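Local coordinates for protein Two-component sensor histidine kinase (Nostoc sp., PDB 3OLO) that probably senses a signal through its PAS domain and, as a histidine kinase, phosphorylates itself on a histidine for transfer to a response regulator, at residues F81-R86 and V95-T100; Y17-A22 and F35-D40; M45-R50 and S87-I92. One frame throughout, in Å; residues are numbered along the deposited sequence. Where two conformers were deposited one is given.

In the fold
All three contacts belong to one PAS domain. Contact 1 pairs two strands at one border of the antiparallel sheet; contact 2 packs the end of helix 8-21 against the strand at the other border, with about 17 Å between the two centres. Contact 3, whose centre is about 15 Å from that of contact 1 and 16 Å from that of contact 2, joins the connecting loop of the contact 1 hairpin to the end of helix 40-46 and touches both neighbours. Tyr85 CE2 lies 3.6 Å from Met45 CE, while Arg50 NH2 reaches Asp40 OD1 of contact 2 in a 2.9 Å salt bridge. The side chain of Asp40 also lies about 3 Å from a glycerol, probably a crystallisation additive.

Contact 1: F81-R86 and V95-T100; sequences FKTRYR and VEMSLT
In the antiparallel hairpin at the border of the PAS sheet, Phe81, Lys82 and Thr83 pair with Met97, Glu96 and Val95. Phe81 and Met97 form one hydrogen-bonded pair, with Met97 N 2.9 Å from Phe81 O. Thr83 and Val95 form the other, where Val95 N gives Thr83 O an almost straight bond. Between them Lys82 and Glu96 are a non-hydrogen-bonded pair, close enough at the backbone for their side chains to meet on the same face. The lysine chain bends at chi2 (-83°) and chi4 (-63°), bringing NZ to Glu96 OE2 in a salt bridge on the anti lone pair of that oxygen; the modelled 2.5 Å is so short that its exact value is doubtful. Glu96 OE1 has a second salt bridge, to Arg115.

The opposite face is largely apolar. Val95 CG2 sits over the centre of the Tyr85 ring, 3.7 Å from its centroid, a CH-pi contact suited to a branched side chain under a flat one. Met97, a selenomethionine, approaches the same ring at its edge, its SE 3.1 Å from Tyr85 OH. Its SE also lies obliquely by the Phe81 ring, so two Met-aromatic contacts share one flexible side chain. Phe81 CE1 packs tightly on Leu99 CD1 at 3.4 Å. Val112 and Val114 of the next strand continue this layer, and Thr83 turns its hydroxyl to Asp62.

With an alanine in place of Tyr85 the ring is gone, and a gap is likely to open over Val95 CG2 and beside Met97 SE. Tyr85 OH is buried without a hydrogen-bond partner in the model, which suggests that the tyrosine is held mainly by packing of its ring. Lying between Lys82 and Arg115, the Glu96 carboxylate is likely to stay ionised.

Contact 2: Y17-A22 and F35-D40; sequences YLINNA and FLYVND
With its CG between the backbone N and the carbonyl carbon (chi1 79°), Asn39 brings its amide to the last turn of helix 8-21, and Asn20, whose CG lies opposite its carbonyl carbon (chi1 -78°), reaches back to the chain beside it. Asn39 ND2 donates to Ile19 O at 2.9 Å, a fairly straight bond of 160° lying close to the amide plane of the asparagine. The same ND2 also serves Glu24 O, while OD1 accepts from Ser26 N and from Thr42 N. The last of these makes Asn39 the N-cap of helix 40-46, and its short amide, donor on one branch and acceptor on the other, suits a place where two helices and a strand converge.

Asn20 OD1 makes the second bond: it accepts from Asp40 N at 3.1 Å, in the carbonyl plane on a lone pair. Asp40 begins helix 40-46, so this amide supplies an acceptor for an N-H that the first turn cannot satisfy. Asn20 OD1 and Asp40 OD1, both acceptors, stand 3.5 Å apart, and Arg50, salt-bridged to Asp40, lies next to them.

Beyond the polar pair, Ile19 CG2 meets the edge of the Tyr37 ring, 3.9 Å from CE1. Tyr37 belongs to a classic beta bulge, in which Leu36 and Tyr37 both face Cys28. Its hydroxyl is hydrogen-bonded to His16, and its side chain packs on Phe14 of the second subunit. Tyr17, on the same helix as Ile19, stacks edge-to-face with Phe109 of that subunit.

Both asparagine side chains bond to backbone atoms across the junction, which probably ties the last turn of helix 8-21 to the start of helix 40-46, and Arg50 probably offsets the negative charge of Asp40 there.

Contact 3: M45-R50 and S87-I92; sequences MTEYSR and SQSGRI
Glu47 receives most of the polar bonds here, through a carboxylate directed at the turn of residues 87-90. Its OE1 takes three donors: Ser89 OG at 2.6 Å on the syn side, Ser89 N on the anti side, and Ser87 OG, also 2.6 Å away, from above the carboxylate plane. The small serines let two hydroxyls crowd round one oxygen. The other oxygen, OE2, forms a salt bridge with Arg91 NE at 3.0 Å, the carboxylate and guanidinium planes standing 73° apart. A water accepts from Arg91 NH2 and gives OE2 only a weak bond. Ser87 OG in turn accepts from Arg91 N, which positions it for the glutamate.

These partners lie on the connection of the beta hairpin formed by strands 78-86 and 92-104: a type I turn from Ser87 to Gly90, closed by Gly90 N to Ser87 O. Gly90 has positive phi, where a CB would press against the preceding carbonyl oxygen, hence glycine.

Two further hydrogen bonds end on backbone carbonyls: Gln88 N donates to Thr46 O at the end of helix 40-46 (2.8 Å), and the side-chain Gln88 NE2 to Glu47 O, also at 2.8 Å. Gln88 OE1 goes to Gln52, so both ends of this amide are engaged.

Over the Tyr48 ring, Gln88 CB lies 3.5 Å from the centroid as a CH-pi contact. With CG opposite the backbone N (chi1 178°), the glutamine runs out extended, which lays its amide along the same ring, planes 28° apart. Tyr48 also packs against Leu53, Met56 and Ile61.

Contact 1: F81-R86 and V95-T100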
loop_
_atom_site.group_PDB
_atom_site.type_symbol
_atom_site.label_atom_id
_atom_site.label_comp_id
_atom_site.label_asym_id
_atom_site.label_seq_id
_atom_site.Cartn_x
_atom_site.Cartn_y
_atom_site.Cartn_z
ATOM N N PHE A 81 6.938 -0.451 -17.276
ATOM C CA PHE A 81 7.862 0.169 -18.227
ATOM C C PHE A 81 8.536 1.415 -17.637
ATOM O O PHE A 81 8.107 1.927 -16.607
ATOM C CB PHE A 81 7.121 0.536 -19.516
ATOM C CG PHE A 81 6.089 1.609 -19.332
ATOM C CD1 PHE A 81 4.807 1.293 -18.927
ATOM C CD2 PHE A 81 6.405 2.938 -19.552
ATOM C CE1 PHE A 81 3.855 2.280 -18.754
ATOM C CE2 PHE A 81 5.459 3.930 -19.376
ATOM C CZ PHE A 81 4.181 3.599 -18.976
ATOM N N LYS A 82 9.589 1.897 -18.299
ATOM C CA LYS A 82 10.353 3.044 -17.805
ATOM C C LYS A 82 9.891 4.330 -18.454
ATOM O O LYS A 82 9.593 4.367 -19.646
ATOM C CB LYS A 82 11.841 2.911 -18.137
ATOM C CG LYS A 82 12.464 1.593 -17.799
ATOM C CD LYS A 82 12.883 1.518 -16.346
ATOM C CE LYS A 82 13.051 0.074 -15.933
ATOM N NZ LYS A 82 11.745 -0.626 -16.034
ATOM N N THR A 83 9.868 5.400 -17.677
ATOM C CA THR A 83 9.770 6.717 -18.266
ATOM C C THR A 83 10.565 7.698 -17.412
ATOM O O THR A 83 11.153 7.307 -16.409
ATOM C CB THR A 83 8.312 7.136 -18.403
ATOM O OG1 THR A 83 8.215 8.253 -19.297
ATOM C CG2 THR A 83 7.721 7.479 -17.037
ATOM N N ARG A 84 10.614 8.959 -17.824
ATOM C CA ARG A 84 11.259 10.000 -17.024
ATOM C C ARG A 84 10.191 10.864 -16.390
ATOM O O ARG A 84 9.211 11.213 -17.043
ATOM C CB ARG A 84 12.160 10.880 -17.894
ATOM C CG ARG A 84 13.298 10.127 -18.578
ATOM C CD ARG A 84 14.149 11.064 -19.408
ATOM N NE ARG A 84 13.415 11.597 -20.550
ATOM C CZ ARG A 84 13.698 12.749 -21.157
ATOM N NH1 ARG A 84 14.701 13.513 -20.731
ATOM N NH2 ARG A 84 12.968 13.143 -22.190
ATOM N N TYR A 85 10.372 11.187 -15.115
ATOM C CA TYR A 85 9.520 12.146 -14.428
ATOM C C TYR A 85 10.248 13.460 -14.182
ATOM O O TYR A 85 11.465 13.476 -13.991
ATOM C CB TYR A 85 9.114 11.597 -13.062
ATOM C CG TYR A 85 7.991 10.581 -13.066
ATOM C CD1 TYR A 85 7.462 10.077 -14.250
ATOM C CD2 TYR A 85 7.448 10.141 -11.869
ATOM C CE1 TYR A 85 6.422 9.141 -14.232
ATOM C CE2 TYR A 85 6.410 9.222 -11.842
ATOM C CZ TYR A 85 5.900 8.728 -13.024
ATOM O OH TYR A 85 4.869 7.805 -12.982
ATOM N N ARG A 86 9.503 14.563 -14.194
ATOM C CA ARG A 86 10.034 15.843 -13.755
ATOM C C ARG A 86 9.333 16.247 -12.476
ATOM O O ARG A 86 8.102 16.264 -12.410
ATOM C CB ARG A 86 9.842 16.935 -14.800
ATOM C CG ARG A 86 10.339 18.293 -14.319
ATOM C CD ARG A 86 10.006 19.407 -15.287
ATOM N NE ARG A 86 10.667 19.231 -16.575
ATOM C CZ ARG A 86 10.042 18.995 -17.725
ATOM N NH1 ARG A 86 8.717 18.912 -17.770
ATOM N NH2 ARG A 86 10.747 18.860 -18.842
ATOM N N VAL A 95 12.208 6.510 -13.880
ATOM C CA VAL A 95 11.418 5.653 -12.998
ATOM C C VAL A 95 10.909 4.430 -13.762
ATOM O O VAL A 95 10.967 4.374 -14.991
ATOM C CB VAL A 95 10.193 6.395 -12.419
ATOM C CG1 VAL A 95 10.620 7.650 -11.683
ATOM C CG2 VAL A 95 9.216 6.760 -13.524
ATOM N N GLU A 96 10.410 3.458 -13.010
ATOM C CA GLU A 96 9.762 2.278 -13.560
ATOM C C GLU A 96 8.349 2.247 -12.996
ATOM O O GLU A 96 8.162 2.165 -11.780
ATOM C CB GLU A 96 10.544 1.021 -13.168
ATOM C CG GLU A 96 9.856 -0.292 -13.483
ATOM C CD GLU A 96 10.705 -1.493 -13.081
ATOM O OE1 GLU A 96 10.469 -2.053 -11.995
ATOM O OE2 GLU A 96 11.615 -1.881 -13.840
HETATM N N MSE A 97 7.359 2.364 -13.876
HETATM C CA MSE A 97 5.956 2.354 -13.473
HETATM C C MSE A 97 5.359 0.983 -13.722
HETATM O O MSE A 97 5.567 0.410 -14.787
HETATM C CB MSE A 97 5.141 3.341 -14.314
HETATM C CG MSE A 97 5.351 4.790 -14.063
HETATM SE SE MSE A 97 4.297 5.845 -15.374
HETATM C CE MSE A 97 2.514 5.617 -14.676
ATOM N N SER A 98 4.597 0.481 -12.755
ATOM C CA SER A 98 3.777 -0.716 -12.936
ATOM C C SER A 98 2.308 -0.327 -12.835
ATOM O O SER A 98 1.881 0.277 -11.855
ATOM C CB SER A 98 4.109 -1.770 -11.886
ATOM O OG SER A 98 5.378 -2.341 -12.137
ATOM N N LEU A 99 1.540 -0.645 -13.864
ATOM C CA LEU A 99 0.140 -0.272 -13.904
ATOM C C LEU A 99 -0.733 -1.502 -13.869
ATOM O O LEU A 99 -0.421 -2.500 -14.511
ATOM C CB LEU A 99 -0.183 0.458 -15.190
ATOM C CG LEU A 99 0.529 1.769 -15.440
ATOM C CD1 LEU A 99 1.830 1.523 -16.190
ATOM C CD2 LEU A 99 -0.411 2.654 -16.227
ATOM N N THR A 100 -1.832 -1.396 -13.129
ATOM C CA THR A 100 -2.917 -2.355 -13.163
ATOM C C THR A 100 -4.208 -1.583 -13.390
ATOM O O THR A 100 -4.501 -0.656 -12.649
ATOM C CB THR A 100 -3.040 -3.081 -11.831
ATOM O OG1 THR A 100 -1.771 -3.638 -11.469
ATOM C CG2 THR A 100 -4.079 -4.185 -11.921
#

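Contact 2: Y17-A22 and F35-D40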
loop_
_atom_site.group_PDB
_atom_site.type_symbol
_atom_site.label_atom_id
_atom_site.label_comp_id
_atom_site.label_asym_id
_atom_site.label_seq_id
_atom_site.Cartn_x
_atom_site.Cartn_y
_atom_site.Cartn_z
ATOM N N TYR A 17 -4.166 4.413 5.721
ATOM C CA TYR A 17 -3.015 4.504 6.609
ATOM C C TYR A 17 -1.864 3.616 6.152
ATOM O O TYR A 17 -0.712 4.030 6.154
ATOM C CB TYR A 17 -3.439 4.123 8.023
ATOM C CG TYR A 17 -4.303 5.172 8.671
ATOM C CD1 TYR A 17 -3.783 6.419 8.988
ATOM C CD2 TYR A 17 -5.632 4.923 8.969
ATOM C CE1 TYR A 17 -4.564 7.390 9.579
ATOM C CE2 TYR A 17 -6.423 5.892 9.561
ATOM C CZ TYR A 17 -5.882 7.120 9.865
ATOM O OH TYR A 17 -6.654 8.089 10.460
ATOM N N LEU A 18 -2.182 2.391 5.755
ATOM C CA LEU A 18 -1.174 1.471 5.230
ATOM C C LEU A 18 -0.457 2.017 4.001
ATOM O O LEU A 18 0.772 2.047 3.953
ATOM C CB LEU A 18 -1.822 0.128 4.850
ATOM C CG LEU A 18 -1.982 -0.880 5.980
ATOM C CD1 LEU A 18 -2.915 -2.009 5.572
ATOM C CD2 LEU A 18 -0.615 -1.418 6.407
ATOM N N ILE A 19 -1.202 2.434 2.983
ATOM C CA ILE A 19 -0.540 2.795 1.725
ATOM C C ILE A 19 0.274 4.072 1.902
ATOM O O ILE A 19 1.244 4.295 1.199
ATOM C CB ILE A 19 -1.521 2.978 0.556
ATOM C CG1 ILE A 19 -0.762 2.921 -0.777
ATOM C CG2 ILE A 19 -2.264 4.275 0.684
ATOM C CD1 ILE A 19 -0.231 1.507 -1.117
ATOM N N ASN A 20 -0.117 4.912 2.846
ATOM C CA ASN A 20 0.616 6.144 3.073
ATOM C C ASN A 20 1.863 5.922 3.890
ATOM O O ASN A 20 2.743 6.760 3.910
ATOM C CB ASN A 20 -0.291 7.186 3.697
ATOM C CG ASN A 20 -1.187 7.808 2.672
ATOM O OD1 ASN A 20 -0.717 8.251 1.624
ATOM N ND2 ASN A 20 -2.478 7.806 2.931
ATOM N N ASN A 21 1.947 4.775 4.549
ATOM C CA ASN A 21 3.169 4.432 5.248
ATOM C C ASN A 21 4.086 3.573 4.398
ATOM O O ASN A 21 5.245 3.370 4.745
ATOM C CB ASN A 21 2.853 3.774 6.588
ATOM C CG ASN A 21 2.572 4.805 7.664
ATOM O OD1 ASN A 21 3.496 5.423 8.187
ATOM N ND2 ASN A 21 1.298 5.031 7.964
ATOM N N ALA A 22 3.579 3.089 3.270
ATOM C CA ALA A 22 4.413 2.320 2.361
ATOM C C ALA A 22 5.513 3.197 1.764
ATOM O O ALA A 22 5.276 4.317 1.318
ATOM C CB ALA A 22 3.581 1.708 1.258
ATOM N N PHE A 35 -4.697 12.372 -11.674
ATOM C CA PHE A 35 -4.506 11.769 -10.356
ATOM C C PHE A 35 -5.823 11.766 -9.573
ATOM O O PHE A 35 -6.559 12.743 -9.577
ATOM C CB PHE A 35 -3.449 12.532 -9.556
ATOM C CG PHE A 35 -2.073 12.455 -10.140
ATOM C CD1 PHE A 35 -1.275 11.331 -9.927
ATOM C CD2 PHE A 35 -1.569 13.508 -10.899
ATOM C CE1 PHE A 35 0.006 11.252 -10.467
ATOM C CE2 PHE A 35 -0.298 13.448 -11.450
ATOM C CZ PHE A 35 0.502 12.310 -11.231
ATOM N N LEU A 36 -6.109 10.661 -8.897
ATOM C CA LEU A 36 -7.320 10.541 -8.094
ATOM C C LEU A 36 -6.952 10.335 -6.640
ATOM O O LEU A 36 -7.691 10.720 -5.731
ATOM C CB LEU A 36 -8.160 9.349 -8.558
ATOM C CG LEU A 36 -8.629 9.397 -10.009
ATOM C CD1 LEU A 36 -9.392 8.132 -10.344
ATOM C CD2 LEU A 36 -9.482 10.628 -10.260
ATOM N N TYR A 37 -5.808 9.700 -6.429
ATOM C CA TYR A 37 -5.340 9.396 -5.097
ATOM C C TYR A 37 -3.832 9.226 -5.163
ATOM O O TYR A 37 -3.328 8.585 -6.072
ATOM C CB TYR A 37 -6.002 8.111 -4.580
ATOM C CG TYR A 37 -5.595 7.797 -3.170
ATOM C CD1 TYR A 37 -4.395 7.158 -2.902
ATOM C CD2 TYR A 37 -6.388 8.179 -2.100
ATOM C CE1 TYR A 37 -4.004 6.885 -1.597
ATOM C CE2 TYR A 37 -6.008 7.908 -0.802
ATOM C CZ TYR A 37 -4.816 7.269 -0.557
ATOM O OH TYR A 37 -4.433 7.020 0.737
ATOM N N VAL A 38 -3.111 9.811 -4.216
ATOM C CA VAL A 38 -1.657 9.669 -4.168
ATOM C C VAL A 38 -1.251 9.383 -2.746
ATOM O O VAL A 38 -1.847 9.944 -1.831
ATOM C CB VAL A 38 -0.920 10.968 -4.633
ATOM C CG1 VAL A 38 -1.150 11.208 -6.106
ATOM C CG2 VAL A 38 -1.370 12.195 -3.808
ATOM N N ASN A 39 -0.245 8.523 -2.553
ATOM C CA ASN A 39 0.301 8.284 -1.216
ATOM C C ASN A 39 1.470 9.221 -0.921
ATOM O O ASN A 39 2.007 9.854 -1.826
ATOM C CB ASN A 39 0.678 6.802 -0.996
ATOM C CG ASN A 39 2.019 6.410 -1.619
ATOM O OD1 ASN A 39 2.548 7.092 -2.487
ATOM N ND2 ASN A 39 2.560 5.271 -1.180
ATOM N N ASP A 40 1.838 9.328 0.352
ATOM C CA ASP A 40 2.890 10.246 0.773
ATOM C C ASP A 40 4.186 10.068 -0.039
ATOM O O ASP A 40 4.825 11.051 -0.411
ATOM C CB ASP A 40 3.174 10.086 2.275
ATOM C CG ASP A 40 1.987 10.489 3.158
ATOM O OD1 ASP A 40 1.014 11.085 2.657
ATOM O OD2 ASP A 40 2.033 10.220 4.374
#

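Contact 3: M45-R50 and S87-I92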
loop_
_atom_site.group_PDB
_atom_site.type_symbol
_atom_site.label_atom_id
_atom_site.label_comp_id
_atom_site.label_asym_id
_atom_site.label_seq_id
_atom_site.Cartn_x
_atom_site.Cartn_y
_atom_site.Cartn_z
HETATM N N MSE A 45 8.308 12.020 -3.987
HETATM C CA MSE A 45 9.072 11.767 -5.205
HETATM C C MSE A 45 8.862 12.866 -6.244
HETATM O O MSE A 45 9.809 13.347 -6.876
HETATM C CB MSE A 45 8.664 10.424 -5.808
HETATM C CG MSE A 45 9.342 10.117 -7.124
HETATM SE SE MSE A 45 8.717 8.401 -7.880
HETATM C CE MSE A 45 6.892 8.870 -8.277
ATOM N N THR A 46 7.614 13.253 -6.433
ATOM C CA THR A 46 7.285 14.256 -7.434
ATOM C C THR A 46 7.498 15.678 -6.891
ATOM O O THR A 46 7.582 16.629 -7.661
ATOM C CB THR A 46 5.825 14.138 -7.846
ATOM O OG1 THR A 46 4.999 14.462 -6.715
ATOM C CG2 THR A 46 5.510 12.728 -8.325
ATOM N N GLU A 47 7.550 15.799 -5.564
ATOM C CA GLU A 47 7.809 17.064 -4.861
ATOM C C GLU A 47 6.637 18.024 -4.918
ATOM O O GLU A 47 6.780 19.197 -4.607
ATOM C CB GLU A 47 9.088 17.740 -5.371
ATOM C CG GLU A 47 10.273 16.803 -5.300
ATOM C CD GLU A 47 11.566 17.468 -5.644
ATOM O OE1 GLU A 47 11.617 18.144 -6.694
ATOM O OE2 GLU A 47 12.530 17.313 -4.866
ATOM N N TYR A 48 5.476 17.504 -5.291
ATOM C CA TYR A 48 4.240 18.266 -5.246
ATOM C C TYR A 48 3.445 17.896 -4.012
ATOM O O TYR A 48 3.527 16.778 -3.526
ATOM C CB TYR A 48 3.405 17.970 -6.476
ATOM C CG TYR A 48 3.974 18.561 -7.730
ATOM C CD1 TYR A 48 3.688 19.869 -8.088
ATOM C CD2 TYR A 48 4.792 17.807 -8.562
ATOM C CE1 TYR A 48 4.208 20.415 -9.238
ATOM C CE2 TYR A 48 5.311 18.341 -9.711
ATOM C CZ TYR A 48 5.018 19.648 -10.040
ATOM O OH TYR A 48 5.537 20.165 -11.174
ATOM N N SER A 49 2.674 18.844 -3.503
ATOM C CA SER A 49 1.831 18.578 -2.358
ATOM C C SER A 49 0.663 17.735 -2.836
ATOM O O SER A 49 0.394 17.655 -4.039
ATOM C CB SER A 49 1.312 19.885 -1.766
ATOM O OG SER A 49 0.260 20.393 -2.569
ATOM N N ARG A 50 -0.032 17.110 -1.896
ATOM C CA ARG A 50 -1.132 16.232 -2.244
ATOM C C ARG A 50 -2.209 17.041 -2.937
ATOM O O ARG A 50 -2.775 16.604 -3.921
ATOM C CB ARG A 50 -1.716 15.548 -1.009
ATOM C CG ARG A 50 -3.020 14.792 -1.311
ATOM C CD ARG A 50 -3.437 13.825 -0.205
ATOM N NE ARG A 50 -2.639 12.603 -0.202
ATOM C CZ ARG A 50 -1.629 12.360 0.627
ATOM N NH1 ARG A 50 -1.271 13.255 1.537
ATOM N NH2 ARG A 50 -0.979 11.211 0.551
ATOM N N SER A 87 10.124 16.570 -11.461
ATOM C CA SER A 87 9.583 16.911 -10.158
ATOM C C SER A 87 9.339 18.411 -10.102
ATOM O O SER A 87 9.773 19.150 -10.983
ATOM C CB SER A 87 10.545 16.495 -9.056
ATOM O OG SER A 87 11.740 17.245 -9.127
ATOM N N GLN A 88 8.658 18.857 -9.057
ATOM C CA GLN A 88 8.328 20.260 -8.941
ATOM C C GLN A 88 9.573 21.159 -8.943
ATOM O O GLN A 88 9.545 22.252 -9.504
ATOM C CB GLN A 88 7.481 20.523 -7.701
ATOM C CG GLN A 88 7.194 22.012 -7.563
ATOM C CD GLN A 88 5.940 22.317 -6.790
ATOM O OE1 GLN A 88 5.175 23.190 -7.177
ATOM N NE2 GLN A 88 5.727 21.610 -5.681
ATOM N N SER A 89 10.672 20.715 -8.339
ATOM C CA SER A 89 11.883 21.541 -8.352
ATOM C C SER A 89 12.708 21.364 -9.632
ATOM O O SER A 89 13.828 21.860 -9.738
ATOM C CB SER A 89 12.742 21.251 -7.126
ATOM O OG SER A 89 13.334 19.976 -7.215
ATOM N N GLY A 90 12.155 20.650 -10.603
ATOM C CA GLY A 90 12.791 20.523 -11.900
ATOM C C GLY A 90 13.772 19.372 -12.011
ATOM O O GLY A 90 14.579 19.345 -12.928
ATOM N N ARG A 91 13.726 18.419 -11.087
ATOM C CA ARG A 91 14.569 17.237 -11.224
ATOM C C ARG A 91 13.978 16.365 -12.316
ATOM O O ARG A 91 12.762 16.179 -12.380
ATOM C CB ARG A 91 14.656 16.446 -9.920
ATOM C CG ARG A 91 15.123 17.252 -8.713
ATOM C CD ARG A 91 14.857 16.477 -7.416
ATOM N NE ARG A 91 15.176 17.239 -6.205
ATOM C CZ ARG A 91 16.377 17.274 -5.639
ATOM N NH1 ARG A 91 17.389 16.607 -6.177
ATOM N NH2 ARG A 91 16.576 17.986 -4.538
ATOM N N ILE A 92 14.842 15.859 -13.189
ATOM C CA ILE A 92 14.453 14.872 -14.182
ATOM C C ILE A 92 15.090 13.547 -13.782
ATOM O O ILE A 92 16.306 13.466 -13.618
ATOM C CB ILE A 92 14.973 15.242 -15.580
ATOM C CG1 ILE A 92 14.560 16.673 -15.958
ATOM C CG2 ILE A 92 14.482 14.230 -16.611
ATOM C CD1 ILE A 92 13.101 16.832 -16.303
HETATM O O HOH W 1 14.511 19.918 -3.977
#